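Local coordinates for protein TetR-family transcriptional regulator (Streptomyces coelicolor A3, PDB 2QIB) that probably binds DNA at cis-regulatory sites through a helix-turn-helix motif and regulates transcription there, at residues Val21-Phe26 with Glu62-Arg67; Asp70-Arg75 with Phe96-Glu101. One frame throughout, in Å; residues are numbered along the deposited sequence.

Contacts 1 and 2 follow one another along the chain, the first closing before the second opens, and their centres lie about 13 Å apart. Helix 57-75 is common to both. Its earlier part, 62-67, packs across helix 11-28 in contact 1, on the side of the fold that holds the predicted helix-turn-helix motif; its last turns, 70-75, lie against helix 84-101 in contact 2, which belongs to the C-terminal TetR domain. The one long helix is therefore a continuous rod between the probable DNA-binding head and the helical body. In relatives, shifts of this helix on ligand binding move the DNA-binding heads, and it may act likewise here.

Contact 1: Val21-Phe26 with Glu62-Arg67; sequences VALDLF and EAALQR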
ATOM      1  N   VAL A  21     -20.573  12.054 -17.164  1.00 16.46           N
ATOM      2  CA  VAL A  21     -20.883  10.838 -17.879  1.00 16.82           C
ATOM      3  C   VAL A  21     -19.643   9.966 -17.916  1.00 15.81           C
ATOM      4  O   VAL A  21     -19.703   8.750 -17.666  1.00 16.24           O
ATOM      5  CB  VAL A  21     -21.366  11.183 -19.290  1.00 16.59           C
ATOM      6  CG1 VAL A  21     -21.378   9.947 -20.186  1.00 17.92           C
ATOM      7  CG2 VAL A  21     -22.754  11.851 -19.220  1.00 17.85           C
ATOM      8  N   ALA A  22     -18.514  10.580 -18.250  1.00 15.90           N
ATOM      9  CA  ALA A  22     -17.232   9.859 -18.256  1.00 16.81           C
ATOM     10  C   ALA A  22     -16.919   9.252 -16.907  1.00 17.38           C
ATOM     11  O   ALA A  22     -16.499   8.085 -16.813  1.00 17.10           O
ATOM     12  CB  ALA A  22     -16.099  10.777 -18.691  1.00 17.60           C
ATOM     13  N   LEU A  23     -17.093  10.048 -15.854  1.00 16.92           N
ATOM     14  CA  LEU A  23     -16.834   9.550 -14.509  1.00 17.21           C
ATOM     15  C   LEU A  23     -17.741   8.362 -14.194  1.00 17.47           C
ATOM     16  O   LEU A  23     -17.285   7.355 -13.632  1.00 18.19           O
ATOM     17  CB  LEU A  23     -17.036  10.665 -13.484  1.00 17.61           C
ATOM     18  CG  LEU A  23     -16.694  10.205 -12.053  1.00 17.59           C
ATOM     19  CD1 LEU A  23     -15.341   9.446 -11.956  1.00 20.40           C
ATOM     20  CD2 LEU A  23     -16.678  11.417 -11.178  1.00 21.08           C
ATOM     21  N   ASP A  24     -19.008   8.459 -14.584  1.00 16.93           N
ATOM     22  CA  ASP A  24     -19.935   7.348 -14.361  1.00 17.19           C
ATOM     23  C   ASP A  24     -19.438   6.035 -15.017  1.00 16.34           C
ATOM     24  O   ASP A  24     -19.368   4.990 -14.384  1.00 16.08           O
ATOM     25  CB  ASP A  24     -21.324   7.685 -14.902  1.00 16.44           C
ATOM     26  CG  ASP A  24     -22.323   6.561 -14.654  1.00 22.34           C
ATOM     27  OD1 ASP A  24     -22.421   6.107 -13.508  1.00 28.42           O
ATOM     28  OD2 ASP A  24     -22.995   6.117 -15.599  1.00 28.17           O
ATOM     29  N   LEU A  25     -19.072   6.116 -16.291  1.00 16.08           N
ATOM     30  CA  LEU A  25     -18.638   4.934 -17.038  1.00 15.87           C
ATOM     31  C   LEU A  25     -17.297   4.406 -16.561  1.00 16.14           C
ATOM     32  O   LEU A  25     -17.157   3.194 -16.379  1.00 16.48           O
ATOM     33  CB  LEU A  25     -18.647   5.196 -18.553  1.00 16.58           C
ATOM     34  CG  LEU A  25     -20.038   5.498 -19.145  1.00 15.40           C
ATOM     35  CD1 LEU A  25     -19.921   5.562 -20.679  1.00 18.88           C
ATOM     36  CD2 LEU A  25     -21.067   4.468 -18.712  1.00 18.41           C
ATOM     37  N   PHE A  26     -16.337   5.311 -16.333  1.00 15.33           N
ATOM     38  CA  PHE A  26     -15.015   4.920 -15.831  1.00 16.92           C
ATOM     39  C   PHE A  26     -15.091   4.427 -14.384  1.00 17.45           C
ATOM     40  O   PHE A  26     -14.145   3.792 -13.891  1.00 18.66           O
ATOM     41  CB  PHE A  26     -14.022   6.066 -15.941  1.00 16.21           C
ATOM     42  CG  PHE A  26     -13.554   6.339 -17.358  1.00 15.95           C
ATOM     43  CD1 PHE A  26     -12.990   5.307 -18.136  1.00 19.18           C
ATOM     44  CD2 PHE A  26     -13.620   7.623 -17.902  1.00 15.73           C
ATOM     45  CE1 PHE A  26     -12.511   5.579 -19.448  1.00 17.59           C
ATOM     46  CE2 PHE A  26     -13.165   7.902 -19.180  1.00 18.04           C
ATOM     47  CZ  PHE A  26     -12.615   6.879 -19.975  1.00 17.14           C
ATOM     48  N   GLU A  62      -8.659  11.716 -17.487  1.00 18.99           N
ATOM     49  CA  GLU A  62      -7.989  12.589 -16.487  1.00 20.00           C
ATOM     50  C   GLU A  62      -8.954  13.593 -15.859  1.00 19.68           C
ATOM     51  O   GLU A  62      -8.915  13.828 -14.631  1.00 19.06           O
ATOM     52  CB  GLU A  62      -6.752  13.277 -17.116  1.00 20.90           C
ATOM     53  CG  GLU A  62      -5.611  12.285 -17.394  1.00 21.16           C
ATOM     54  CD  GLU A  62      -4.471  12.875 -18.244  1.00 23.69           C
ATOM     55  OE1 GLU A  62      -4.695  13.933 -18.864  1.00 25.87           O
ATOM     56  OE2 GLU A  62      -3.362  12.272 -18.298  1.00 25.70           O
ATOM     57  N   ALA A  63      -9.848  14.158 -16.676  1.00 18.58           N
ATOM     58  CA  ALA A  63     -10.842  15.124 -16.189  1.00 18.92           C
ATOM     59  C   ALA A  63     -11.823  14.456 -15.205  1.00 18.56           C
ATOM     60  O   ALA A  63     -12.135  15.019 -14.131  1.00 18.84           O
ATOM     61  CB  ALA A  63     -11.585  15.780 -17.349  1.00 18.64           C
ATOM     62  N   ALA A  64     -12.271  13.256 -15.551  1.00 18.20           N
ATOM     63  CA  ALA A  64     -13.117  12.469 -14.629  1.00 17.58           C
ATOM     64  C   ALA A  64     -12.374  12.193 -13.323  1.00 18.84           C
ATOM     65  O   ALA A  64     -12.946  12.310 -12.246  1.00 19.40           O
ATOM     66  CB  ALA A  64     -13.498  11.183 -15.256  1.00 18.26           C
ATOM     67  N   LEU A  65     -11.106  11.787 -13.442  1.00 19.05           N
ATOM     68  CA  LEU A  65     -10.287  11.442 -12.270  1.00 19.41           C
ATOM     69  C   LEU A  65     -10.054  12.661 -11.379  1.00 19.39           C
ATOM     70  O   LEU A  65     -10.080  12.546 -10.144  1.00 19.41           O
ATOM     71  CB  LEU A  65      -8.962  10.811 -12.717  1.00 18.34           C
ATOM     72  CG  LEU A  65      -8.017  10.435 -11.563  1.00 20.07           C
ATOM     73  CD1 LEU A  65      -8.695   9.449 -10.540  1.00 20.40           C
ATOM     74  CD2 LEU A  65      -6.733   9.827 -12.105  1.00 21.70           C
ATOM     75  N   GLN A  66      -9.855  13.829 -11.989  1.00 19.81           N
ATOM     76  CA  GLN A  66      -9.777  15.087 -11.235  1.00 20.74           C
ATOM     77  C   GLN A  66     -11.031  15.346 -10.405  1.00 20.17           C
ATOM     78  O   GLN A  66     -10.955  15.700  -9.218  1.00 19.58           O
ATOM     79  CB  GLN A  66      -9.521  16.263 -12.185  1.00 21.31           C
ATOM     80  CG  GLN A  66      -9.555  17.647 -11.485  1.00 25.53           C
ATOM     81  CD  GLN A  66      -8.237  17.937 -10.795  1.00 31.66           C
ATOM     82  OE1 GLN A  66      -8.156  18.021  -9.563  1.00 37.24           O
ATOM     83  NE2 GLN A  66      -7.186  18.070 -11.588  1.00 33.66           N
ATOM     84  N   ARG A  67     -12.192  15.170 -11.009  1.00 18.69           N
ATOM     85  CA  ARG A  67     -13.425  15.330 -10.258  1.00 19.06           C
ATOM     86  C   ARG A  67     -13.525  14.337  -9.081  1.00 18.03           C
ATOM     87  O   ARG A  67     -13.871  14.710  -7.952  1.00 18.74           O
ATOM     88  CB  ARG A  67     -14.637  15.147 -11.172  1.00 18.53           C
ATOM     89  CG  ARG A  67     -15.909  15.546 -10.423  1.00 17.69           C
ATOM     90  CD  ARG A  67     -17.184  15.333 -11.184  1.00 22.30           C
ATOM     91  NE  ARG A  67     -17.350  16.355 -12.218  1.00 20.20           N
ATOM     92  CZ  ARG A  67     -18.418  16.438 -12.991  1.00 20.66           C
ATOM     93  NH1 ARG A  67     -19.398  15.552 -12.844  1.00 22.07           N
ATOM     94  NH2 ARG A  67     -18.506  17.394 -13.922  1.00 22.81           N
TER
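Leu23 and Ala64 meet where the axes of the two short helical segments, 8.6 Å apart at closest, cross at -87°, almost perpendicular. The CA atoms of Leu23 and Ala64 are 4.7 Å apart. Alanine suits position 64 because its single methyl fits so near an approach: CB points at helix 11-28 and comes within 3.8 Å of Leu23 CA. Three residues of segment 21-26 gather round this methyl. Ala22 meets it CB to CB at 4.3 Å, Leu23 CB approaches Ala64 CB to 4.0 Å, and the Phe26 ring reaches it obliquely through CD2. Leu23 has CG anti to its backbone N (chi1 -177°), which carries the branched end past the methyl toward the next turn of helix 57-75. There CD1 lies 3.7 Å from Ala64 O, while CD2 rests on Arg67 CD at 3.9 Å, the two side chains crossing at a slant. Arg67 thus offers its aliphatic part to the leucine; its chain bends at chi3 (-75°), and NH2 is hydrogen-bonded to Gln16 O, so a long side chain with a polar end serves both needs. Beyond the crossing, Tyr61 meets the Phe26 ring edge-to-face. Two alanines, Ala22 and Ala64, at this steep crossing help pack the first helix of the TetR-type DNA-binding domain, whose three-helix bundle holds the predicted helix-turn-helix, against the long connecting helix 57-75.

Contact 2: Asp70-Arg75 with Phe96-Glu101; sequences DDLADR and FDFVDE
Phe98 reaches from helix 84-101 to Leu72 and Arg75 on helix 57-75, in a nearly antiparallel helix pair (161° between the segments) that joins the connecting helix to the C-terminal domain of the TetR fold. The first torsion of Phe98 turns the ring away from its own backbone N and out across the interface, where it presents a face to Leu72. CB of Leu72 stands 3.9 Å from the centroid of the Phe98 ring, almost on its normal, in a CH-pi contact. The flat face suits this buried layer because it offers a broad apolar surface on which Leu72 CB and both methyls can lie. At the ring's edge, the Asp71 carboxylate and Arg75 guanidinium stand steeply to its plane, and CD1 of Phe98 comes under the rim of one guanidinium face. Arg75 grips Asp71 side-on: NE gives a nearly straight bond (173°) to OD1 at 2.8 Å, and NH2 reaches the syn lone pair of OD2 at 3.1 Å. This pairing probably fixes the guanidinium's rotation. Replacing Arg75 with a leucine would probably leave the carboxylates of Asp71 and Glu101 without the positive partner they share. Asp97, whose CB touches NH1, turns its own charge to Arg175. The network crosses between helices where Arg75 NH2 donates to the syn lone pair of Glu101 OE1 at 2.8 Å, the acceptor tilted 24° from the guanidinium plane.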
ATOM      1  N   ASP A  70     -10.966  15.172  -6.302  1.00 19.28           N
ATOM      2  CA  ASP A  70     -11.476  16.280  -5.497  1.00 21.12           C
ATOM      3  C   ASP A  70     -12.553  15.850  -4.520  1.00 20.89           C
ATOM      4  O   ASP A  70     -12.577  16.308  -3.363  1.00 20.59           O
ATOM      5  CB  ASP A  70     -12.016  17.410  -6.392  1.00 22.56           C
ATOM      6  CG  ASP A  70     -10.902  18.144  -7.118  1.00 25.22           C
ATOM      7  OD1 ASP A  70      -9.744  18.007  -6.694  1.00 29.00           O
ATOM      8  OD2 ASP A  70     -11.170  18.835  -8.125  1.00 29.18           O
ATOM      9  N   ASP A  71     -13.444  14.986  -4.997  1.00 20.65           N
ATOM     10  CA  ASP A  71     -14.519  14.442  -4.170  1.00 20.25           C
ATOM     11  C   ASP A  71     -13.909  13.697  -2.958  1.00 19.00           C
ATOM     12  O   ASP A  71     -14.220  14.032  -1.779  1.00 19.91           O
ATOM     13  CB  ASP A  71     -15.395  13.541  -5.052  1.00 20.46           C
ATOM     14  CG  ASP A  71     -16.482  12.777  -4.279  1.00 22.74           C
ATOM     15  OD1 ASP A  71     -16.735  13.016  -3.077  1.00 25.75           O
ATOM     16  OD2 ASP A  71     -17.104  11.891  -4.912  1.00 25.63           O
ATOM     17  N   LEU A  72     -13.048  12.713  -3.220  1.00 18.96           N
ATOM     18  CA  LEU A  72     -12.468  11.918  -2.100  1.00 18.55           C
ATOM     19  C   LEU A  72     -11.683  12.813  -1.150  1.00 18.05           C
ATOM     20  O   LEU A  72     -11.813  12.699   0.067  1.00 16.86           O
ATOM     21  CB  LEU A  72     -11.580  10.790  -2.607  1.00 18.67           C
ATOM     22  CG  LEU A  72     -11.002   9.867  -1.517  1.00 18.84           C
ATOM     23  CD1 LEU A  72     -12.124   9.370  -0.559  1.00 15.07           C
ATOM     24  CD2 LEU A  72     -10.247   8.703  -2.157  1.00 19.56           C
ATOM     25  N   ALA A  73     -10.826  13.672  -1.686  1.00 18.58           N
ATOM     26  CA  ALA A  73     -10.087  14.574  -0.796  1.00 20.35           C
ATOM     27  C   ALA A  73     -11.028  15.389   0.145  1.00 20.48           C
ATOM     28  O   ALA A  73     -10.717  15.594   1.337  1.00 20.25           O
ATOM     29  CB  ALA A  73      -9.226  15.508  -1.609  1.00 20.24           C
ATOM     30  N   ASP A  74     -12.150  15.876  -0.391  1.00 20.48           N
ATOM     31  CA  ASP A  74     -13.098  16.646   0.402  1.00 21.01           C
ATOM     32  C   ASP A  74     -13.741  15.781   1.468  1.00 20.36           C
ATOM     33  O   ASP A  74     -14.039  16.265   2.571  1.00 19.84           O
ATOM     34  CB  ASP A  74     -14.210  17.249  -0.465  1.00 21.77           C
ATOM     35  CG  ASP A  74     -13.740  18.471  -1.230  1.00 27.11           C
ATOM     36  OD1 ASP A  74     -12.608  18.965  -0.956  1.00 30.09           O
ATOM     37  OD2 ASP A  74     -14.510  18.942  -2.101  1.00 32.89           O
ATOM     38  N   ARG A  75     -13.902  14.494   1.162  1.00 19.84           N
ATOM     39  CA  ARG A  75     -14.479  13.555   2.125  1.00 19.24           C
ATOM     40  C   ARG A  75     -13.586  13.359   3.336  1.00 18.83           C
ATOM     41  O   ARG A  75     -14.062  12.924   4.372  1.00 18.60           O
ATOM     42  CB  ARG A  75     -14.810  12.202   1.478  1.00 18.86           C
ATOM     43  CG  ARG A  75     -16.005  12.278   0.491  1.00 19.47           C
ATOM     44  CD  ARG A  75     -16.307  10.890  -0.067  1.00 20.80           C
ATOM     45  NE  ARG A  75     -17.132  10.980  -1.265  1.00 21.05           N
ATOM     46  CZ  ARG A  75     -18.065  10.100  -1.624  1.00 27.42           C
ATOM     47  NH1 ARG A  75     -18.372   9.056  -0.846  1.00 25.16           N
ATOM     48  NH2 ARG A  75     -18.706  10.281  -2.778  1.00 28.83           N
ATOM     49  N   PHE A  96     -15.080   4.299   2.391  1.00 16.16           N
ATOM     50  CA  PHE A  96     -15.662   3.092   1.813  1.00 15.92           C
ATOM     51  C   PHE A  96     -16.878   3.359   0.921  1.00 16.13           C
ATOM     52  O   PHE A  96     -17.090   2.647  -0.072  1.00 15.95           O
ATOM     53  CB  PHE A  96     -15.953   2.051   2.900  1.00 16.76           C
ATOM     54  CG  PHE A  96     -14.711   1.212   3.244  1.00 16.86           C
ATOM     55  CD1 PHE A  96     -13.709   1.732   4.058  1.00 19.16           C
ATOM     56  CD2 PHE A  96     -14.565  -0.054   2.728  1.00 17.48           C
ATOM     57  CE1 PHE A  96     -12.567   0.983   4.360  1.00 18.51           C
ATOM     58  CE2 PHE A  96     -13.408  -0.840   3.014  1.00 19.83           C
ATOM     59  CZ  PHE A  96     -12.425  -0.317   3.842  1.00 17.16           C
ATOM     60  N   ASP A  97     -17.653   4.389   1.260  1.00 16.50           N
ATOM     61  CA  ASP A  97     -18.787   4.800   0.382  1.00 16.53           C
ATOM     62  C   ASP A  97     -18.188   5.140  -0.985  1.00 17.13           C
ATOM     63  O   ASP A  97     -18.672   4.682  -2.035  1.00 17.00           O
ATOM     64  CB  ASP A  97     -19.443   6.073   0.942  1.00 17.95           C
ATOM     65  CG  ASP A  97     -20.385   5.805   2.114  1.00 22.27           C
ATOM     66  OD1 ASP A  97     -20.689   4.627   2.429  1.00 23.92           O
ATOM     67  OD2 ASP A  97     -20.815   6.813   2.735  1.00 27.19           O
ATOM     68  N   PHE A  98     -17.132   5.940  -0.964  1.00 15.26           N
ATOM     69  CA  PHE A  98     -16.472   6.355  -2.210  1.00 16.62           C
ATOM     70  C   PHE A  98     -15.973   5.166  -3.010  1.00 16.23           C
ATOM     71  O   PHE A  98     -16.195   5.055  -4.217  1.00 16.86           O
ATOM     72  CB  PHE A  98     -15.303   7.297  -1.901  1.00 16.05           C
ATOM     73  CG  PHE A  98     -14.606   7.802  -3.147  1.00 16.62           C
ATOM     74  CD1 PHE A  98     -15.039   8.980  -3.773  1.00 18.20           C
ATOM     75  CD2 PHE A  98     -13.544   7.091  -3.692  1.00 16.80           C
ATOM     76  CE1 PHE A  98     -14.408   9.428  -4.940  1.00 16.79           C
ATOM     77  CE2 PHE A  98     -12.899   7.534  -4.854  1.00 18.48           C
ATOM     78  CZ  PHE A  98     -13.321   8.694  -5.471  1.00 18.53           C
ATOM     79  N   VAL A  99     -15.241   4.277  -2.335  1.00 15.82           N
ATOM     80  CA  VAL A  99     -14.640   3.076  -2.971  1.00 16.36           C
ATOM     81  C   VAL A  99     -15.734   2.188  -3.584  1.00 16.52           C
ATOM     82  O   VAL A  99     -15.618   1.729  -4.728  1.00 17.59           O
ATOM     83  CB  VAL A  99     -13.765   2.282  -1.963  1.00 17.29           C
ATOM     84  CG1 VAL A  99     -13.297   0.974  -2.575  1.00 17.63           C
ATOM     85  CG2 VAL A  99     -12.543   3.147  -1.550  1.00 17.54           C
ATOM     86  N   ASP A 100     -16.816   1.989  -2.840  1.00 17.05           N
ATOM     87  CA  ASP A 100     -17.971   1.258  -3.358  1.00 16.73           C
ATOM     88  C   ASP A 100     -18.484   1.893  -4.658  1.00 17.46           C
ATOM     89  O   ASP A 100     -18.578   1.223  -5.686  1.00 17.24           O
ATOM     90  CB  ASP A 100     -19.082   1.274  -2.307  1.00 16.62           C
ATOM     91  CG  ASP A 100     -20.296   0.404  -2.697  1.00 19.24           C
ATOM     92  OD1 ASP A 100     -20.277  -0.305  -3.730  1.00 19.54           O
ATOM     93  OD2 ASP A 100     -21.288   0.466  -1.958  1.00 20.70           O
ATOM     94  N   GLU A 101     -18.755   3.188  -4.591  1.00 16.66           N
ATOM     95  CA  GLU A 101     -19.370   3.965  -5.698  1.00 19.17           C
ATOM     96  C   GLU A 101     -18.514   3.904  -6.961  1.00 18.82           C
ATOM     97  O   GLU A 101     -19.047   3.970  -8.090  1.00 19.76           O
ATOM     98  CB  GLU A 101     -19.505   5.437  -5.285  1.00 19.44           C
ATOM     99  CG  GLU A 101     -20.591   5.715  -4.248  1.00 22.54           C
ATOM    100  CD  GLU A 101     -20.419   7.085  -3.561  1.00 24.10           C
ATOM    101  OE1 GLU A 101     -19.760   8.010  -4.127  1.00 29.78           O
ATOM    102  OE2 GLU A 101     -20.946   7.238  -2.428  1.00 30.61           O
TER